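Local coordinates for arginine decarboxylase, A207R protein (Paramecium bursaria Chlorella virus 1, PDB 2NVA), which decarboxylates arginine to agmatine with the help of pyridoxal 5'-phosphate, as a member of the class-II Orn/Lys/Arg decarboxylase family, at residues 98-101 with 102-106; 338-341 with 342-345. All coordinates share one frame; numbering follows the deposited sequence.

Interaction 1 of 2, residues 98-101 with 102-106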
ATOM      1  N   ASP A  98       1.734  13.472 -19.915  1.00 12.55           N
ATOM      2  CA  ASP A  98       2.488  12.248 -20.192  1.00 12.63           C
ATOM      3  C   ASP A  98       2.518  11.948 -21.692  1.00 12.51           C
ATOM      4  O   ASP A  98       3.510  11.419 -22.207  1.00 12.35           O
ATOM      5  CB  ASP A  98       1.925  11.040 -19.403  1.00 12.50           C
ATOM      6  CG  ASP A  98       2.407  11.005 -17.953  1.00 13.93           C
ATOM      7  OD1 ASP A  98       3.048  11.991 -17.512  1.00 13.50           O
ATOM      8  OD2 ASP A  98       2.158   9.986 -17.253  1.00 13.18           O
ATOM      9  N   LEU A  99       1.430  12.292 -22.385  1.00 12.61           N
ATOM     10  CA  LEU A  99       1.356  12.107 -23.837  1.00 12.89           C
ATOM     11  C   LEU A  99       2.315  13.034 -24.569  1.00 12.76           C
ATOM     12  O   LEU A  99       2.991  12.619 -25.505  1.00 13.43           O
ATOM     13  CB  LEU A  99      -0.079  12.316 -24.343  1.00 12.85           C
ATOM     14  CG  LEU A  99      -0.976  11.085 -24.135  1.00 13.41           C
ATOM     15  CD1 LEU A  99      -2.426  11.403 -24.499  1.00 12.93           C
ATOM     16  CD2 LEU A  99      -0.479   9.857 -24.915  1.00 13.06           C
ATOM     17  N   ILE A 100       2.362  14.290 -24.133  1.00 13.22           N
ATOM     18  CA  ILE A 100       3.289  15.284 -24.699  1.00 13.04           C
ATOM     19  C   ILE A 100       4.729  14.829 -24.481  1.00 13.47           C
ATOM     20  O   ILE A 100       5.548  14.910 -25.401  1.00 13.51           O
ATOM     21  CB  ILE A 100       3.060  16.685 -24.100  1.00 13.22           C
ATOM     22  CG1 ILE A 100       1.653  17.181 -24.465  1.00 12.39           C
ATOM     23  CG2 ILE A 100       4.128  17.679 -24.594  1.00 13.70           C
ATOM     24  CD1 ILE A 100       1.170  18.350 -23.613  1.00 14.54           C
ATOM     25  N   PHE A 101       5.020  14.346 -23.274  1.00 12.90           N
ATOM     26  CA  PHE A 101       6.332  13.793 -22.944  1.00 13.10           C
ATOM     27  C   PHE A 101       6.680  12.578 -23.822  1.00 13.15           C
ATOM     28  O   PHE A 101       7.786  12.510 -24.379  1.00 13.06           O
ATOM     29  CB  PHE A 101       6.395  13.423 -21.454  1.00 12.81           C
ATOM     30  CG  PHE A 101       7.699  12.786 -21.041  1.00 13.30           C
ATOM     31  CD1 PHE A 101       8.845  13.566 -20.854  1.00 13.05           C
ATOM     32  CD2 PHE A 101       7.783  11.409 -20.837  1.00 13.82           C
ATOM     33  CE1 PHE A 101      10.060  12.979 -20.478  1.00 13.68           C
ATOM     34  CE2 PHE A 101       8.983  10.811 -20.464  1.00 12.51           C
ATOM     35  CZ  PHE A 101      10.127  11.601 -20.279  1.00 13.67           C
ATOM     36  N   ALA A 102       5.744  11.631 -23.949  1.00 12.95           N
ATOM     37  CA  ALA A 102       5.943  10.463 -24.811  1.00 12.74           C
ATOM     38  C   ALA A 102       6.244  10.866 -26.255  1.00 12.87           C
ATOM     39  O   ALA A 102       7.161  10.324 -26.880  1.00 13.04           O
ATOM     40  CB  ALA A 102       4.718   9.553 -24.765  1.00 12.79           C
ATOM     41  N   LYS A 103       5.460  11.806 -26.783  1.00 12.67           N
ATOM     42  CA  LYS A 103       5.650  12.279 -28.157  1.00 12.71           C
ATOM     43  C   LYS A 103       7.049  12.856 -28.312  1.00 12.58           C
ATOM     44  O   LYS A 103       7.749  12.569 -29.284  1.00 12.54           O
ATOM     45  CB  LYS A 103       4.580  13.330 -28.526  1.00 12.82           C
ATOM     46  CG  LYS A 103       4.653  13.821 -29.976  1.00 13.54           C
ATOM     47  CD  LYS A 103       4.090  15.224 -30.113  1.00 15.33           C
ATOM     48  CE  LYS A 103       4.752  16.176 -29.081  1.00 17.38           C
ATOM     49  NZ  LYS A 103       4.796  17.598 -29.580  1.00 17.16           N
ATOM     50  N   ASP A 104       7.447  13.670 -27.339  1.00 12.86           N
ATOM     51  CA  ASP A 104       8.743  14.320 -27.390  1.00 12.88           C
ATOM     52  C   ASP A 104       9.892  13.323 -27.358  1.00 12.94           C
ATOM     53  O   ASP A 104      10.849  13.440 -28.127  1.00 12.34           O
ATOM     54  CB  ASP A 104       8.868  15.326 -26.258  1.00 13.12           C
ATOM     55  CG  ASP A 104       8.069  16.598 -26.524  1.00 15.05           C
ATOM     56  OD1 ASP A 104       7.866  16.951 -27.709  1.00 15.60           O
ATOM     57  OD2 ASP A 104       7.657  17.268 -25.542  1.00 16.99           O
ATOM     58  N   GLN A 105       9.796  12.336 -26.477  1.00 12.23           N
ATOM     59  CA  GLN A 105      10.892  11.378 -26.318  1.00 12.42           C
ATOM     60  C   GLN A 105      10.950  10.342 -27.429  1.00 12.30           C
ATOM     61  O   GLN A 105      12.011   9.787 -27.701  1.00 12.88           O
ATOM     62  CB  GLN A 105      10.804  10.688 -24.955  1.00 12.51           C
ATOM     63  CG  GLN A 105      10.905  11.650 -23.774  1.00 13.49           C
ATOM     64  CD  GLN A 105      12.278  12.274 -23.665  1.00 14.81           C
ATOM     65  OE1 GLN A 105      13.295  11.569 -23.630  1.00 16.14           O
ATOM     66  NE2 GLN A 105      12.328  13.599 -23.639  1.00 15.20           N
ATOM     67  N   GLY A 106       9.819  10.063 -28.069  1.00 12.34           N
ATOM     68  CA  GLY A 106       9.804   9.026 -29.105  1.00 12.47           C
ATOM     69  C   GLY A 106       9.046   7.765 -28.730  1.00 12.01           C
ATOM     70  O   GLY A 106       9.161   6.739 -29.405  1.00 12.86           O
TER
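F101 and Q105 meet one turn apart in an i to i+4 contact at the C-terminal end of helix 96-105, a helix of the pyridoxal-binding TIM barrel. The methylene CG of Q105 sits over one face of the F101 ring, displaced toward the rim. It lies 3.7 Å from the centroid of that ring and makes a CH-pi contact. With CG of F101 anti to the backbone N (chi1 177°), the ring leans toward the C-terminal end of the helix, where Q105 sits. The Q105 chain bends at chi2, and its amide plane runs within 14° of the ring plane. Main-chain bonds fix the spacing. Q105 N donates to F101 O at 2.9 Å, and A102 N donates to D98 O at 2.8 Å. On another flank I100 and D104 point the same way, and CG2 of I100 lies 3.7 Å from OD2 of D104. G106 leaves the helix with positive phi (110°), while its N still bonds A102 O. D98 OD1 is hydrogen-bonded to S71 OG. K75 adds a cation-pi contact to F101, whose side chain also touches S71 and I74 of helix 71-80. L99 and I100 pack on helix 115-124, and D98 and A102 on F89 of strand 87-89, so the helix is set between its two neighbours along the barrel wall.

Interaction 2 of 2, residues 338-341 with 342-345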
ATOM      1  N   GLU A 338      10.318 -24.203  15.713  1.00 12.64           N
ATOM      2  CA  GLU A 338      10.299 -23.042  16.587  1.00 12.96           C
ATOM      3  C   GLU A 338      11.361 -22.019  16.162  1.00 13.03           C
ATOM      4  O   GLU A 338      12.509 -22.383  15.878  1.00 12.88           O
ATOM      5  CB  GLU A 338      10.513 -23.430  18.056  1.00 12.93           C
ATOM      6  CG  GLU A 338      10.334 -22.236  18.984  1.00 13.20           C
ATOM      7  CD  GLU A 338      10.389 -22.593  20.454  1.00 14.73           C
ATOM      8  OE1 GLU A 338      10.489 -23.803  20.799  1.00 14.32           O
ATOM      9  OE2 GLU A 338      10.322 -21.656  21.275  1.00 13.48           O
ATOM     10  N   LEU A 339      10.971 -20.746  16.108  1.00 12.69           N
ATOM     11  CA  LEU A 339      11.910 -19.681  15.750  1.00 12.61           C
ATOM     12  C   LEU A 339      12.258 -18.860  16.999  1.00 12.96           C
ATOM     13  O   LEU A 339      11.542 -18.922  18.005  1.00 13.17           O
ATOM     14  CB  LEU A 339      11.293 -18.766  14.690  1.00 12.89           C
ATOM     15  CG  LEU A 339      10.753 -19.399  13.408  1.00 13.29           C
ATOM     16  CD1 LEU A 339      10.003 -18.363  12.573  1.00 13.73           C
ATOM     17  CD2 LEU A 339      11.882 -19.995  12.611  1.00 14.68           C
ATOM     18  N   HIS A 340      13.340 -18.091  16.918  1.00 12.67           N
ATOM     19  CA  HIS A 340      13.799 -17.259  18.023  1.00 12.98           C
ATOM     20  C   HIS A 340      14.108 -15.855  17.543  1.00 12.80           C
ATOM     21  O   HIS A 340      14.476 -15.662  16.380  1.00 12.53           O
ATOM     22  CB  HIS A 340      15.028 -17.894  18.668  1.00 13.07           C
ATOM     23  CG  HIS A 340      14.749 -19.256  19.215  1.00 13.33           C
ATOM     24  ND1 HIS A 340      15.078 -20.409  18.544  1.00 14.21           N
ATOM     25  CD2 HIS A 340      14.071 -19.641  20.318  1.00 12.81           C
ATOM     26  CE1 HIS A 340      14.665 -21.451  19.240  1.00 13.45           C
ATOM     27  NE2 HIS A 340      14.059 -21.011  20.325  1.00 15.14           N
ATOM     28  N   ILE A 341      13.945 -14.869  18.432  1.00 12.34           N
ATOM     29  CA  ILE A 341      14.302 -13.501  18.075  1.00 12.67           C
ATOM     30  C   ILE A 341      15.747 -13.485  17.561  1.00 12.59           C
ATOM     31  O   ILE A 341      16.639 -14.007  18.222  1.00 12.92           O
ATOM     32  CB  ILE A 341      14.081 -12.516  19.246  1.00 12.85           C
ATOM     33  CG1 ILE A 341      12.577 -12.420  19.551  1.00 11.98           C
ATOM     34  CG2 ILE A 341      14.670 -11.154  18.928  1.00 12.71           C
ATOM     35  CD1 ILE A 341      12.226 -11.621  20.818  1.00 11.60           C
ATOM     36  N   GLY A 342      15.952 -12.907  16.375  1.00 12.33           N
ATOM     37  CA  GLY A 342      17.276 -12.924  15.731  1.00 13.13           C
ATOM     38  C   GLY A 342      17.437 -13.911  14.578  1.00 13.09           C
ATOM     39  O   GLY A 342      18.337 -13.740  13.754  1.00 12.97           O
ATOM     40  N   ASP A 343      16.573 -14.929  14.511  1.00 12.63           N
ATOM     41  CA  ASP A 343      16.552 -15.869  13.371  1.00 12.87           C
ATOM     42  C   ASP A 343      16.226 -15.123  12.088  1.00 12.99           C
ATOM     43  O   ASP A 343      15.360 -14.242  12.079  1.00 12.62           O
ATOM     44  CB  ASP A 343      15.470 -16.941  13.545  1.00 13.06           C
ATOM     45  CG  ASP A 343      15.966 -18.177  14.288  1.00 14.44           C
ATOM     46  OD1 ASP A 343      17.131 -18.579  14.057  1.00 15.76           O
ATOM     47  OD2 ASP A 343      15.184 -18.772  15.058  1.00 13.70           O
ATOM     48  N   TRP A 344      16.899 -15.494  11.005  1.00 12.65           N
ATOM     49  CA  TRP A 344      16.538 -14.970   9.698  1.00 12.87           C
ATOM     50  C   TRP A 344      15.818 -16.050   8.922  1.00 13.10           C
ATOM     51  O   TRP A 344      16.122 -17.255   9.052  1.00 12.85           O
ATOM     52  CB  TRP A 344      17.797 -14.537   8.927  1.00 12.64           C
ATOM     53  CG  TRP A 344      18.416 -13.252   9.416  1.00 12.61           C
ATOM     54  CD1 TRP A 344      19.356 -13.103  10.405  1.00 12.72           C
ATOM     55  CD2 TRP A 344      18.159 -11.945   8.907  1.00 13.03           C
ATOM     56  NE1 TRP A 344      19.692 -11.773  10.550  1.00 13.03           N
ATOM     57  CE2 TRP A 344      18.959 -11.040   9.647  1.00 13.07           C
ATOM     58  CE3 TRP A 344      17.313 -11.443   7.905  1.00 12.62           C
ATOM     59  CZ2 TRP A 344      18.944  -9.656   9.400  1.00 14.36           C
ATOM     60  CZ3 TRP A 344      17.304 -10.072   7.666  1.00 13.17           C
ATOM     61  CH2 TRP A 344      18.107  -9.196   8.412  1.00 12.38           C
ATOM     62  N   VAL A 345      14.869 -15.623   8.104  1.00 12.66           N
ATOM     63  CA  VAL A 345      14.222 -16.516   7.151  1.00 13.15           C
ATOM     64  C   VAL A 345      14.250 -15.836   5.792  1.00 13.00           C
ATOM     65  O   VAL A 345      14.502 -14.633   5.716  1.00 12.61           O
ATOM     66  CB  VAL A 345      12.748 -16.849   7.550  1.00 12.88           C
ATOM     67  CG1 VAL A 345      12.691 -17.435   8.976  1.00 13.27           C
ATOM     68  CG2 VAL A 345      11.849 -15.611   7.463  1.00 13.64           C
TER
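H340 to D343 form a type II beta turn, closed by a nearly straight bond in which D343 N donates to H340 O at 2.9 Å. G342 takes the third position of the turn with positive phi, where a CB would collide with I341 O. The D343 side chain folds back across the turn. Its CG is roughly anti to the carbonyl carbon, which brings OD2 within 2.7 Å of H340 N. This second bond is less straight, at 149°. The amide meets OD2 on the anti side and 26° out of the carboxylate plane. D343 thus grips H340 twice, by its backbone N and by its carboxylate. The side chains of H340 and D343 lie side by side and point the same way, with ring and carboxylate planes turned 50° from each other. CB of H340 comes to 3.7 Å from OD2 of D343. L339 borders the same oxygen, with its CA 3.5 Å from D343 OD2. The turn leads from strand 331-337 into strand 344-347. G342 and D343 make backbone hydrogen bonds to V268 of strand 262-274, and I341 reaches K120 of the second subunit. D343 OD2 also forms a salt bridge with R306 NH2, and that arginine bonds E338 O too. OD2 thus takes both a backbone amide and a guanidinium, which would probably favour the ionised carboxylate and limit its rotation.

Following the chain from the N terminus, interaction 1 comes first and is complete long before interaction 2 begins. They neither nest nor cross. Residues 98-106 close no wide loop; they finish one helix of the TIM barrel, between strands 87-89 and 109-112. Residues 338-345 close a tight turn between strands 331-337 and 344-347 of the mixed sheet. The two lie on opposite sides of the chain's centre, with nearest atoms about 35 Å apart, and do not touch. The turn at 338-345 reaches helix 115-124 of the second subunit. The same helix of its own chain flanks the helix at 98-106.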